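Local coordinates for protein ACDH-11, isoform b (Caenorhabditis elegans, PDB 4Y9J) that belongs to the acyl-CoA dehydrogenase family of flavoproteins and holds flavin-adenine dinucleotide in an assembly of four chains, at residues 31-36 with 368-373; 40-45 with 124-129; 68-73 with 432-437. All blocks are in the same frame, centred on the assembly; numbering follows the deposited sequence.

Contact 1. Residues 31-36 with 368-373; sequences DPILDR and SMLLLF
The ring of Phe373 takes one methyl of Leu34, CD1, obliquely: Leu34 CD1 lies 3.7 Å from Phe373 CZ and almost as near to the neighbouring CE2, with the two side chains crossing at about a right angle. A different methyl, Met369 CE, sits at the ring edge in the plane of the ring, 3.9 Å from Phe373 CE2. The second flat group, the carboxylate of Asp31, is gripped on one oxygen. Leu34 N donates to Asp31 OD1 at 2.8 Å and Ile33 N to the same OD1 at 3.0 Å, both on its anti side but from opposite faces of the carboxylate plane. The bond from Ile33 N closes an Asx turn, and the one from Leu34 N extends it to an Asx motif just before helix 34-41, whose N-cap position is Ile33. The other oxygen, Asp31 OD2, forms a salt bridge with Arg328 on helix 304-338, tying the turn to the C-terminal helical domain. In the acyl-CoA dehydrogenase fold this is where the N-terminal helices lean on that domain, here on helix 352-383. Next to the ring, Ile33 and Met369 run alongside each other, pointing opposite ways. Ile33 CD1 reaches Met369 CG at 3.7 Å, and the same methyl touches Leu370 CD2 at 3.9 Å. It gets there because CG1 of Ile33 stands between the backbone N and the carbonyl carbon (chi1 60°), the crowded position, with the chain then running extended to CD1. Met369 bends at chi2 (83°), which turns its far end toward the ring of Phe373. Phe133 of helix 121-135 packs on both Asp31 and Met369, while Asn590 of a neighbouring subunit donates a hydrogen bond to Asp31 O.

Contact 2. Residues 40-45 with 124-129; sequences RLLPES and RRIHQV
On the helix that presents Ile126 to Leu41 and Leu42, Arg125 NH1 donates to Gln128 OE1 at 2.6 Å. The bond lies in the plane of both groups and lands on a lone pair of the amide oxygen; guanidinium and amide meet edge to edge, nearly in one plane, which limits their rotation. Asp150 joins in, its two oxygens taking Arg125 NH1 and Gln128 NE2. Arg125 and Gln128 belong to helix 121-135 of the N-terminal helical domain, and Asp150 comes from helix 143-158; the apolar contact is made by Ile126, which points at the junction between helices 34-41 and 44-74. Leu42 is the first residue there to leave helical geometry. Its side chain runs past that of Ile126 the other way, and Val50 of helix 44-74 also packs on Leu42. For Ile126, CG2 stands opposite the backbone N and CG1 beside it (chi1 -70°), which sends CG2 to Leu42 and the CD1 branch between Leu41 and Leu42. CG2 goes to Leu42 CD2, at 3.9 Å. The longer branch ends at CD1, which lies 4.1 Å from Leu41 CB and 4.1 Å from Leu42 CD2.

Contact 3. Residues 68-73 with 432-437; sequences LGRQAE and LPTLLR
Glu73 points from its CB toward Arg437 on the facing helix. Its CG stands opposite the backbone N, and a bend at chi2 (79°) brings the carboxylate across to the arginine. CD lies at the edge of the guanidinium and in its plane. At the tip the two oxygens divide the work. Glu73 OE2 accepts from Arg437 NH2 at 2.8 Å in a fairly straight hydrogen bond that is also a salt bridge. Glu73 OE2 lies near the guanidinium plane of Arg437, whereas NH2 reaches OE2 from above the carboxylate plane, the two planes being 30° apart. Glu73 OE1 takes a hydrogen bond from a water at 2.7 Å, and that water accepts in turn from Arg437 NH1 at 3.0 Å. The pair is therefore clasped once directly and once through water. This is the crossing of helix 44-74, from the N-terminal helical domain, over helix 432-439 of the C-terminal domain of the acyl-CoA dehydrogenase fold. The short segments cross at 75°, their axes 11.9 Å apart at closest, a wide separation, spanned here by long polar side chains and two waters. A second water bridge joins Arg70 and Thr434: this water accepts from Arg70 NH1 at 3.1 Å, in the plane of its guanidinium, and is hydrogen-bonded to Thr434 OG1 at 3.1 Å. Arg70 NH1 and Arg437 NH2 are 5.7 Å apart, and the carboxylate of Glu73 probably offsets the nearby positive charges. Arg437 has further partners, Glu428 for its NE and the carbonyl of Leu278 for its NH1, which fix the guanidinium. Its backbone O takes a hydrogen bond from Tyr426 of a neighbouring subunit, and the arginine side chain is about 11 Å from a bound flavin-adenine dinucleotide.

In the fold
All three contacts carry N-terminal helices. Contacts 1 and 2 lie 12 Å apart between centres, share helix 34-41 and touch directly: Phe373 packs on Leu41 and on the backbone of Ile126, so the two contacts adjoin where helices 34-41, 121-135 and 352-383 meet. Along the chain both segments of contact 2 fall between those of contact 1, whereas those of contact 3 alternate with both. Contact 3 stands apart, its centre about 24 Å from contact 1 and 29 Å from contact 2; it shares with contact 2 helix 44-74, which follows helix 34-41. Contacts 1 and 3 each join the N-terminal to the C-terminal helical domain and touch the second subunit.

Contact 1. Residues 31-36 with 368-373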
ATOM      1  N   ASP B  31      30.593  -8.795  22.253  1.00 45.79           N
ATOM      2  CA  ASP B  31      31.535  -8.051  21.399  1.00 45.56           C
ATOM      3  C   ASP B  31      32.971  -8.590  21.645  1.00 47.98           C
ATOM      4  O   ASP B  31      33.385  -8.696  22.801  1.00 49.41           O
ATOM      5  CB  ASP B  31      31.508  -6.532  21.629  1.00 43.49           C
ATOM      6  CG  ASP B  31      32.233  -5.732  20.516  1.00 43.29           C
ATOM      7  OD1 ASP B  31      33.466  -5.505  20.607  1.00 45.02           O
ATOM      8  OD2 ASP B  31      31.556  -5.273  19.562  1.00 44.62           O
ATOM      9  N   PRO B  32      33.714  -8.870  20.556  1.00 47.84           N
ATOM     10  CA  PRO B  32      35.111  -9.294  20.626  1.00 50.63           C
ATOM     11  C   PRO B  32      36.038  -8.383  21.396  1.00 49.58           C
ATOM     12  O   PRO B  32      36.871  -8.882  22.124  1.00 54.80           O
ATOM     13  CB  PRO B  32      35.510  -9.319  19.159  1.00 49.53           C
ATOM     14  CG  PRO B  32      34.274  -9.752  18.456  1.00 48.87           C
ATOM     15  CD  PRO B  32      33.196  -9.007  19.181  1.00 46.65           C
ATOM     16  N   ILE B  33      35.941  -7.069  21.238  1.00 48.71           N
ATOM     17  CA  ILE B  33      36.910  -6.179  21.853  1.00 51.59           C
ATOM     18  C   ILE B  33      36.434  -5.012  22.690  1.00 51.96           C
ATOM     19  O   ILE B  33      37.254  -4.388  23.333  1.00 50.80           O
ATOM     20  CB  ILE B  33      37.857  -5.501  20.851  1.00 56.81           C
ATOM     21  CG1 ILE B  33      37.115  -4.662  19.858  1.00 54.15           C
ATOM     22  CG2 ILE B  33      38.829  -6.473  20.188  1.00 61.58           C
ATOM     23  CD1 ILE B  33      38.072  -3.679  19.226  1.00 58.08           C
ATOM     24  N   LEU B  34      35.144  -4.696  22.681  1.00 49.69           N
ATOM     25  CA  LEU B  34      34.618  -3.587  23.471  1.00 49.16           C
ATOM     26  C   LEU B  34      34.969  -3.589  24.959  1.00 51.29           C
ATOM     27  O   LEU B  34      35.425  -2.578  25.487  1.00 50.70           O
ATOM     28  CB  LEU B  34      33.086  -3.549  23.339  1.00 48.00           C
ATOM     29  CG  LEU B  34      32.459  -2.338  23.991  1.00 48.93           C
ATOM     30  CD1 LEU B  34      33.141  -1.058  23.539  1.00 49.16           C
ATOM     31  CD2 LEU B  34      30.993  -2.392  23.619  1.00 47.86           C
ATOM     32  N   ASP B  35      34.689  -4.693  25.640  1.00 51.22           N
ATOM     33  CA  ASP B  35      34.955  -4.757  27.058  1.00 53.75           C
ATOM     34  C   ASP B  35      36.481  -4.669  27.329  1.00 57.31           C
ATOM     35  O   ASP B  35      36.897  -3.953  28.243  1.00 61.56           O
ATOM     36  CB  ASP B  35      34.370  -6.045  27.647  1.00 55.10           C
ATOM     37  CG  ASP B  35      34.613  -6.189  29.182  1.00 57.33           C
ATOM     38  OD1 ASP B  35      33.951  -5.469  29.982  1.00 58.46           O
ATOM     39  OD2 ASP B  35      35.437  -7.043  29.573  1.00 59.24           O
ATOM     40  N   ARG B  36      37.310  -5.409  26.576  1.00 56.89           N
ATOM     41  CA  ARG B  36      38.779  -5.333  26.736  1.00 58.75           C
ATOM     42  C   ARG B  36      39.281  -3.901  26.561  1.00 57.27           C
ATOM     43  O   ARG B  36      40.138  -3.476  27.299  1.00 59.28           O
ATOM     44  CB  ARG B  36      39.528  -6.300  25.807  1.00 61.25           C
ATOM     45  CG  ARG B  36      39.413  -7.766  26.206  1.00 62.70           C
ATOM     46  CD  ARG B  36      40.525  -8.646  25.667  1.00 65.33           C
ATOM     47  NE  ARG B  36      40.709  -8.688  24.203  1.00 62.02           N
ATOM     48  CZ  ARG B  36      39.900  -9.298  23.334  1.00 61.50           C
ATOM     49  NH1 ARG B  36      38.800  -9.928  23.738  1.00 59.51           N
ATOM     50  NH2 ARG B  36      40.188  -9.277  22.030  1.00 57.06           N
ATOM     51  N   SER B 368      39.241  -0.011  13.045  1.00 38.27           N
ATOM     52  CA  SER B 368      38.365   1.170  13.073  1.00 38.20           C
ATOM     53  C   SER B 368      37.655   1.398  14.428  1.00 37.77           C
ATOM     54  O   SER B 368      37.383   2.485  14.842  1.00 39.70           O
ATOM     55  CB  SER B 368      37.376   1.114  11.938  1.00 36.47           C
ATOM     56  OG  SER B 368      38.092   1.220  10.782  1.00 37.03           O
ATOM     57  N   MET B 369      37.365   0.335  15.091  1.00 38.57           N
ATOM     58  CA  MET B 369      36.839   0.399  16.408  1.00 40.53           C
ATOM     59  C   MET B 369      37.820   1.117  17.354  1.00 40.70           C
ATOM     60  O   MET B 369      37.405   1.961  18.148  1.00 40.34           O
ATOM     61  CB  MET B 369      36.652  -1.026  16.855  1.00 44.07           C
ATOM     62  CG  MET B 369      35.707  -1.163  17.941  1.00 54.43           C
ATOM     63  SD  MET B 369      34.073  -1.197  17.122  1.00 62.35           S
ATOM     64  CE  MET B 369      33.580  -1.033  18.822  1.00 53.33           C
ATOM     65  N   LEU B 370      39.105   0.774  17.297  1.00 42.98           N
ATOM     66  CA  LEU B 370      40.102   1.391  18.210  1.00 41.91           C
ATOM     67  C   LEU B 370      40.246   2.851  17.820  1.00 41.73           C
ATOM     68  O   LEU B 370      40.446   3.673  18.663  1.00 42.39           O
ATOM     69  CB  LEU B 370      41.401   0.620  18.177  1.00 46.71           C
ATOM     70  CG  LEU B 370      41.347  -0.754  18.830  1.00 47.14           C
ATOM     71  CD1 LEU B 370      42.740  -1.192  19.140  1.00 52.28           C
ATOM     72  CD2 LEU B 370      40.508  -0.770  20.119  1.00 48.69           C
ATOM     73  N   LEU B 371      40.143   3.175  16.531  1.00 39.84           N
ATOM     74  CA  LEU B 371      40.208   4.548  16.071  1.00 40.20           C
ATOM     75  C   LEU B 371      39.026   5.310  16.655  1.00 39.64           C
ATOM     76  O   LEU B 371      39.186   6.451  17.045  1.00 41.03           O
ATOM     77  CB  LEU B 371      40.257   4.626  14.545  1.00 40.50           C
ATOM     78  CG  LEU B 371      40.661   5.915  13.800  1.00 41.97           C
ATOM     79  CD1 LEU B 371      42.116   6.231  14.036  1.00 43.83           C
ATOM     80  CD2 LEU B 371      40.405   5.834  12.285  1.00 40.95           C
ATOM     81  N   LEU B 372      37.836   4.691  16.661  1.00 40.63           N
ATOM     82  CA  LEU B 372      36.653   5.306  17.225  1.00 38.67           C
ATOM     83  C   LEU B 372      36.831   5.657  18.679  1.00 40.34           C
ATOM     84  O   LEU B 372      36.426   6.751  19.120  1.00 41.79           O
ATOM     85  CB  LEU B 372      35.476   4.364  17.123  1.00 38.95           C
ATOM     86  CG  LEU B 372      34.213   4.766  17.887  1.00 37.88           C
ATOM     87  CD1 LEU B 372      33.634   6.087  17.382  1.00 36.24           C
ATOM     88  CD2 LEU B 372      33.180   3.642  17.797  1.00 37.64           C
ATOM     89  N   PHE B 373      37.382   4.727  19.448  1.00 40.09           N
ATOM     90  CA  PHE B 373      37.584   4.975  20.880  1.00 43.38           C
ATOM     91  C   PHE B 373      38.733   5.954  21.163  1.00 45.09           C
ATOM     92  O   PHE B 373      38.653   6.698  22.106  1.00 47.01           O
ATOM     93  CB  PHE B 373      37.653   3.650  21.670  1.00 45.19           C
ATOM     94  CG  PHE B 373      36.297   3.137  21.957  1.00 45.23           C
ATOM     95  CD1 PHE B 373      35.547   3.703  22.984  1.00 46.70           C
ATOM     96  CD2 PHE B 373      35.699   2.206  21.129  1.00 48.17           C
ATOM     97  CE1 PHE B 373      34.215   3.329  23.196  1.00 46.47           C
ATOM     98  CE2 PHE B 373      34.360   1.837  21.324  1.00 46.34           C
ATOM     99  CZ  PHE B 373      33.631   2.392  22.366  1.00 46.88           C
TER

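Contact 2. Residues 40-45 with 124-129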
ATOM      1  N   ARG B  40      41.052  -1.016  29.387  1.00 62.53           N
ATOM      2  CA  ARG B  40      42.317  -0.315  29.194  1.00 64.97           C
ATOM      3  C   ARG B  40      42.191   1.161  29.332  1.00 63.06           C
ATOM      4  O   ARG B  40      43.080   1.800  29.822  1.00 60.87           O
ATOM      5  CB  ARG B  40      42.840  -0.542  27.788  1.00 65.30           C
ATOM      6  CG  ARG B  40      43.191  -1.971  27.541  1.00 69.52           C
ATOM      7  CD  ARG B  40      43.857  -2.128  26.177  1.00 71.66           C
ATOM      8  NE  ARG B  40      45.160  -1.462  26.228  1.00 73.95           N
ATOM      9  CZ  ARG B  40      45.522  -0.408  25.499  1.00 73.24           C
ATOM     10  NH1 ARG B  40      44.685   0.126  24.569  1.00 67.11           N
ATOM     11  NH2 ARG B  40      46.753   0.084  25.701  1.00 72.78           N
ATOM     12  N   LEU B  41      41.111   1.711  28.808  1.00 62.96           N
ATOM     13  CA  LEU B  41      40.960   3.177  28.710  1.00 63.76           C
ATOM     14  C   LEU B  41      40.437   3.838  29.957  1.00 63.56           C
ATOM     15  O   LEU B  41      40.741   4.978  30.199  1.00 65.70           O
ATOM     16  CB  LEU B  41      40.046   3.540  27.532  1.00 61.78           C
ATOM     17  CG  LEU B  41      40.556   3.130  26.163  1.00 61.64           C
ATOM     18  CD1 LEU B  41      39.549   3.412  25.054  1.00 60.54           C
ATOM     19  CD2 LEU B  41      41.864   3.829  25.865  1.00 63.34           C
ATOM     20  N   LEU B  42      39.638   3.127  30.741  1.00 64.73           N
ATOM     21  CA  LEU B  42      38.995   3.685  31.901  1.00 64.41           C
ATOM     22  C   LEU B  42      39.686   3.280  33.198  1.00 67.47           C
ATOM     23  O   LEU B  42      40.142   2.150  33.340  1.00 67.59           O
ATOM     24  CB  LEU B  42      37.572   3.204  32.014  1.00 60.74           C
ATOM     25  CG  LEU B  42      36.638   3.548  30.849  1.00 58.44           C
ATOM     26  CD1 LEU B  42      35.307   2.827  31.061  1.00 54.23           C
ATOM     27  CD2 LEU B  42      36.389   5.049  30.727  1.00 58.56           C
ATOM     28  N   PRO B  43      39.707   4.185  34.163  1.00 70.19           N
ATOM     29  CA  PRO B  43      40.145   3.889  35.532  1.00 72.19           C
ATOM     30  C   PRO B  43      39.293   2.760  36.118  1.00 73.52           C
ATOM     31  O   PRO B  43      38.098   2.707  35.792  1.00 65.04           O
ATOM     32  CB  PRO B  43      39.872   5.180  36.290  1.00 74.11           C
ATOM     33  CG  PRO B  43      39.534   6.218  35.299  1.00 70.90           C
ATOM     34  CD  PRO B  43      39.207   5.562  33.997  1.00 70.69           C
ATOM     35  N   GLU B  44      39.857   1.933  37.021  1.00 74.92           N
ATOM     36  CA  GLU B  44      39.290   0.572  37.372  1.00 78.80           C
ATOM     37  C   GLU B  44      37.920   0.686  37.972  1.00 77.46           C
ATOM     38  O   GLU B  44      37.043  -0.169  37.717  1.00 79.37           O
ATOM     39  CB  GLU B  44      40.158  -0.233  38.398  1.00 85.14           C
ATOM     40  CG  GLU B  44      39.493  -1.528  38.946  1.00 87.02           C
ATOM     41  CD  GLU B  44      40.243  -2.200  40.091  1.00 91.48           C
ATOM     42  OE1 GLU B  44      40.346  -1.623  41.194  1.00 94.77           O
ATOM     43  OE2 GLU B  44      40.718  -3.341  39.881  1.00 94.04           O
ATOM     44  N   SER B  45      37.786   1.760  38.729  1.00 69.39           N
ATOM     45  CA  SER B  45      36.592   2.168  39.382  1.00 77.12           C
ATOM     46  C   SER B  45      35.477   2.506  38.385  1.00 77.59           C
ATOM     47  O   SER B  45      34.308   2.047  38.518  1.00 80.46           O
ATOM     48  CB  SER B  45      36.955   3.407  40.234  1.00 82.86           C
ATOM     49  OG  SER B  45      37.621   4.377  39.418  1.00 86.73           O
ATOM     50  N   ARG B 124      33.058   9.997  30.469  1.00 52.18           N
ATOM     51  CA  ARG B 124      31.716   9.989  30.025  1.00 52.49           C
ATOM     52  C   ARG B 124      31.581   9.923  28.514  1.00 48.32           C
ATOM     53  O   ARG B 124      30.617   9.357  28.041  1.00 46.18           O
ATOM     54  CB  ARG B 124      30.974  11.111  30.687  1.00 53.56           C
ATOM     55  CG  ARG B 124      31.192  12.467  30.105  1.00 52.82           C
ATOM     56  CD  ARG B 124      30.774  13.511  31.145  1.00 51.72           C
ATOM     57  NE  ARG B 124      30.852  14.791  30.460  1.00 52.28           N
ATOM     58  CZ  ARG B 124      31.119  15.958  31.018  1.00 55.29           C
ATOM     59  NH1 ARG B 124      31.307  16.051  32.313  1.00 55.27           N
ATOM     60  NH2 ARG B 124      31.241  17.025  30.251  1.00 55.34           N
ATOM     61  N   ARG B 125      32.564  10.387  27.736  1.00 46.47           N
ATOM     62  CA  ARG B 125      32.441  10.277  26.305  1.00 45.37           C
ATOM     63  C   ARG B 125      32.736   8.846  25.888  1.00 44.71           C
ATOM     64  O   ARG B 125      32.124   8.340  24.958  1.00 39.98           O
ATOM     65  CB  ARG B 125      33.317  11.286  25.539  1.00 46.72           C
ATOM     66  CG  ARG B 125      32.823  12.733  25.569  1.00 45.67           C
ATOM     67  CD  ARG B 125      31.472  12.907  24.856  1.00 44.69           C
ATOM     68  NE  ARG B 125      31.187  14.291  24.517  1.00 43.29           N
ATOM     69  CZ  ARG B 125      30.090  14.729  23.912  1.00 43.35           C
ATOM     70  NH1 ARG B 125      29.077  13.897  23.616  1.00 44.13           N
ATOM     71  NH2 ARG B 125      30.000  16.019  23.633  1.00 43.22           N
ATOM     72  N   ILE B 126      33.621   8.194  26.629  1.00 46.26           N
ATOM     73  CA  ILE B 126      33.899   6.789  26.346  1.00 47.32           C
ATOM     74  C   ILE B 126      32.640   5.961  26.646  1.00 44.98           C
ATOM     75  O   ILE B 126      32.227   5.142  25.841  1.00 43.17           O
ATOM     76  CB  ILE B 126      35.172   6.282  27.099  1.00 50.57           C
ATOM     77  CG1 ILE B 126      36.404   6.942  26.461  1.00 52.03           C
ATOM     78  CG2 ILE B 126      35.294   4.778  26.972  1.00 51.55           C
ATOM     79  CD1 ILE B 126      37.675   6.864  27.284  1.00 56.98           C
ATOM     80  N   HIS B 127      32.030   6.210  27.799  1.00 44.76           N
ATOM     81  CA  HIS B 127      30.836   5.514  28.191  1.00 43.95           C
ATOM     82  C   HIS B 127      29.751   5.762  27.095  1.00 42.43           C
ATOM     83  O   HIS B 127      29.193   4.830  26.565  1.00 39.77           O
ATOM     84  CB  HIS B 127      30.403   6.030  29.563  1.00 45.06           C
ATOM     85  CG  HIS B 127      29.173   5.399  30.121  1.00 43.60           C
ATOM     86  ND1 HIS B 127      28.712   5.699  31.378  1.00 45.81           N
ATOM     87  CD2 HIS B 127      28.345   4.450  29.631  1.00 42.93           C
ATOM     88  CE1 HIS B 127      27.629   4.990  31.636  1.00 46.65           C
ATOM     89  NE2 HIS B 127      27.377   4.236  30.575  1.00 45.27           N
ATOM     90  N   GLN B 128      29.563   7.017  26.739  1.00 40.95           N
ATOM     91  CA  GLN B 128      28.547   7.438  25.804  1.00 40.62           C
ATOM     92  C   GLN B 128      28.736   6.842  24.471  1.00 37.87           C
ATOM     93  O   GLN B 128      27.767   6.295  23.866  1.00 38.97           O
ATOM     94  CB  GLN B 128      28.496   8.959  25.698  1.00 40.50           C
ATOM     95  CG  GLN B 128      27.337   9.461  24.850  1.00 40.26           C
ATOM     96  CD  GLN B 128      27.534  10.826  24.253  1.00 41.74           C
ATOM     97  OE1 GLN B 128      28.649  11.355  24.177  1.00 41.08           O
ATOM     98  NE2 GLN B 128      26.436  11.392  23.768  1.00 41.58           N
ATOM     99  N   VAL B 129      29.956   6.907  23.946  1.00 38.95           N
ATOM    100  CA  VAL B 129      30.243   6.293  22.669  1.00 38.54           C
ATOM    101  C   VAL B 129      30.001   4.768  22.627  1.00 37.19           C
ATOM    102  O   VAL B 129      29.427   4.262  21.685  1.00 35.42           O
ATOM    103  CB  VAL B 129      31.654   6.715  22.129  1.00 40.62           C
ATOM    104  CG1 VAL B 129      32.053   5.892  20.939  1.00 40.48           C
ATOM    105  CG2 VAL B 129      31.606   8.167  21.698  1.00 42.64           C
TER

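Contact 3. Residues 68-73 with 432-437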
ATOM      1  N   LEU B  68      11.702  -3.059  18.706  1.00 28.28           N
ATOM      2  CA  LEU B  68      11.207  -1.702  18.435  1.00 28.65           C
ATOM      3  C   LEU B  68      11.766  -1.127  17.166  1.00 28.29           C
ATOM      4  O   LEU B  68      11.015  -0.567  16.313  1.00 28.55           O
ATOM      5  CB  LEU B  68      11.502  -0.707  19.565  1.00 29.24           C
ATOM      6  CG  LEU B  68      10.850  -0.953  20.900  1.00 32.34           C
ATOM      7  CD1 LEU B  68      11.351  -0.001  22.002  1.00 33.05           C
ATOM      8  CD2 LEU B  68       9.341  -0.919  20.812  1.00 32.57           C
ATOM      9  N   GLY B  69      13.106  -1.245  17.005  1.00 28.50           N
ATOM     10  CA  GLY B  69      13.758  -0.740  15.763  1.00 28.84           C
ATOM     11  C   GLY B  69      13.247  -1.413  14.495  1.00 26.95           C
ATOM     12  O   GLY B  69      13.019  -0.779  13.475  1.00 27.18           O
ATOM     13  N   ARG B  70      13.019  -2.709  14.592  1.00 29.16           N
ATOM     14  CA  ARG B  70      12.368  -3.465  13.493  1.00 28.69           C
ATOM     15  C   ARG B  70      11.000  -2.982  13.151  1.00 28.04           C
ATOM     16  O   ARG B  70      10.717  -2.693  11.965  1.00 29.21           O
ATOM     17  CB  ARG B  70      12.422  -4.943  13.742  1.00 31.61           C
ATOM     18  CG  ARG B  70      11.759  -5.795  12.660  1.00 31.56           C
ATOM     19  CD  ARG B  70      12.491  -5.596  11.338  1.00 31.62           C
ATOM     20  NE  ARG B  70      11.973  -6.538  10.337  1.00 33.60           N
ATOM     21  CZ  ARG B  70      12.179  -6.429   9.028  1.00 34.09           C
ATOM     22  NH1 ARG B  70      12.932  -5.458   8.545  1.00 33.50           N
ATOM     23  NH2 ARG B  70      11.651  -7.364   8.215  1.00 35.94           N
ATOM     24  N   GLN B  71      10.167  -2.763  14.151  1.00 29.07           N
ATOM     25  CA  GLN B  71       8.860  -2.162  13.925  1.00 29.59           C
ATOM     26  C   GLN B  71       8.856  -0.824  13.240  1.00 30.80           C
ATOM     27  O   GLN B  71       7.994  -0.560  12.416  1.00 28.69           O
ATOM     28  CB  GLN B  71       8.044  -2.106  15.196  1.00 31.50           C
ATOM     29  CG  GLN B  71       7.673  -3.446  15.776  1.00 36.36           C
ATOM     30  CD  GLN B  71       6.961  -4.402  14.758  1.00 41.66           C
ATOM     31  OE1 GLN B  71       5.943  -4.092  14.255  1.00 48.71           O
ATOM     32  NE2 GLN B  71       7.546  -5.520  14.491  1.00 48.01           N
ATOM     33  N   ALA B  72       9.864   0.022  13.556  1.00 29.63           N
ATOM     34  CA  ALA B  72       9.967   1.345  12.957  1.00 28.33           C
ATOM     35  C   ALA B  72      10.289   1.279  11.475  1.00 26.58           C
ATOM     36  O   ALA B  72       9.944   2.192  10.726  1.00 29.93           O
ATOM     37  CB  ALA B  72      11.022   2.184  13.692  1.00 30.34           C
ATOM     38  N   GLU B  73      10.858   0.192  11.037  1.00 26.65           N
ATOM     39  CA  GLU B  73      11.036  -0.043   9.613  1.00 28.30           C
ATOM     40  C   GLU B  73       9.758  -0.599   8.935  1.00 30.82           C
ATOM     41  O   GLU B  73       9.545  -0.394   7.724  1.00 29.17           O
ATOM     42  CB  GLU B  73      12.220  -0.984   9.421  1.00 29.56           C
ATOM     43  CG  GLU B  73      12.476  -1.538   8.028  1.00 32.47           C
ATOM     44  CD  GLU B  73      13.172  -0.565   7.103  1.00 34.19           C
ATOM     45  OE1 GLU B  73      13.540   0.537   7.562  1.00 36.31           O
ATOM     46  OE2 GLU B  73      13.310  -0.883   5.854  1.00 38.39           O
ATOM     47  N   LEU B 432      17.987  -8.666   7.610  1.00 26.29           N
ATOM     48  CA  LEU B 432      19.381  -8.465   7.248  1.00 28.34           C
ATOM     49  C   LEU B 432      19.654  -7.400   6.234  1.00 27.23           C
ATOM     50  O   LEU B 432      20.586  -6.604   6.354  1.00 28.08           O
ATOM     51  CB  LEU B 432      19.992  -9.796   6.808  1.00 29.59           C
ATOM     52  CG  LEU B 432      19.930 -10.875   7.902  1.00 31.03           C
ATOM     53  CD1 LEU B 432      20.198 -12.276   7.392  1.00 32.43           C
ATOM     54  CD2 LEU B 432      20.882 -10.544   9.052  1.00 35.61           C
ATOM     55  N   PRO B 433      18.855  -7.342   5.122  1.00 27.94           N
ATOM     56  CA  PRO B 433      19.068  -6.272   4.184  1.00 27.07           C
ATOM     57  C   PRO B 433      18.945  -4.890   4.699  1.00 25.61           C
ATOM     58  O   PRO B 433      19.636  -4.003   4.185  1.00 26.67           O
ATOM     59  CB  PRO B 433      17.982  -6.484   3.079  1.00 25.09           C
ATOM     60  CG  PRO B 433      17.748  -7.924   3.162  1.00 26.66           C
ATOM     61  CD  PRO B 433      17.829  -8.275   4.652  1.00 28.80           C
ATOM     62  N   THR B 434      18.153  -4.693   5.738  1.00 25.08           N
ATOM     63  CA  THR B 434      18.111  -3.390   6.368  1.00 25.51           C
ATOM     64  C   THR B 434      19.521  -2.876   6.752  1.00 26.38           C
ATOM     65  O   THR B 434      19.793  -1.706   6.620  1.00 26.22           O
ATOM     66  CB  THR B 434      17.246  -3.416   7.623  1.00 28.70           C
ATOM     67  OG1 THR B 434      15.920  -3.858   7.271  1.00 28.20           O
ATOM     68  CG2 THR B 434      17.193  -2.074   8.226  1.00 30.21           C
ATOM     69  N   LEU B 435      20.340  -3.767   7.279  1.00 25.68           N
ATOM     70  CA  LEU B 435      21.687  -3.433   7.682  1.00 27.56           C
ATOM     71  C   LEU B 435      22.460  -2.886   6.514  1.00 28.70           C
ATOM     72  O   LEU B 435      23.203  -1.892   6.684  1.00 26.84           O
ATOM     73  CB  LEU B 435      22.429  -4.639   8.275  1.00 26.53           C
ATOM     74  CG  LEU B 435      21.783  -5.211   9.545  1.00 27.20           C
ATOM     75  CD1 LEU B 435      22.464  -6.519   9.846  1.00 29.80           C
ATOM     76  CD2 LEU B 435      21.946  -4.215  10.687  1.00 33.14           C
ATOM     77  N   LEU B 436      22.303  -3.460   5.320  1.00 26.10           N
ATOM     78  CA  LEU B 436      23.044  -2.976   4.144  1.00 25.21           C
ATOM     79  C   LEU B 436      22.493  -1.616   3.642  1.00 25.79           C
ATOM     80  O   LEU B 436      23.261  -0.656   3.388  1.00 25.05           O
ATOM     81  CB  LEU B 436      22.955  -3.968   2.998  1.00 26.35           C
ATOM     82  CG  LEU B 436      23.670  -3.611   1.727  1.00 28.86           C
ATOM     83  CD1 LEU B 436      25.171  -3.602   1.887  1.00 28.71           C
ATOM     84  CD2 LEU B 436      23.267  -4.576   0.646  1.00 32.54           C
ATOM     85  N   ARG B 437      21.161  -1.530   3.502  1.00 24.06           N
ATOM     86  CA  ARG B 437      20.501  -0.326   2.996  1.00 23.76           C
ATOM     87  C   ARG B 437      20.840   0.896   3.921  1.00 23.02           C
ATOM     88  O   ARG B 437      21.131   2.006   3.444  1.00 25.13           O
ATOM     89  CB  ARG B 437      19.000  -0.576   2.859  1.00 24.81           C
ATOM     90  CG  ARG B 437      18.681  -1.613   1.736  1.00 24.95           C
ATOM     91  CD  ARG B 437      17.213  -1.606   1.431  1.00 26.27           C
ATOM     92  NE  ARG B 437      16.438  -2.201   2.478  1.00 23.89           N
ATOM     93  CZ  ARG B 437      15.818  -1.585   3.454  1.00 26.00           C
ATOM     94  NH1 ARG B 437      15.789  -0.261   3.539  1.00 24.32           N
ATOM     95  NH2 ARG B 437      15.123  -2.329   4.312  1.00 27.01           N
TER
HETATM   96  O   HOH W   1      14.705  -3.525  10.121  1.00 31.05           O
HETATM   97  O   HOH W   2      15.503   1.392   5.980  1.00 25.08           O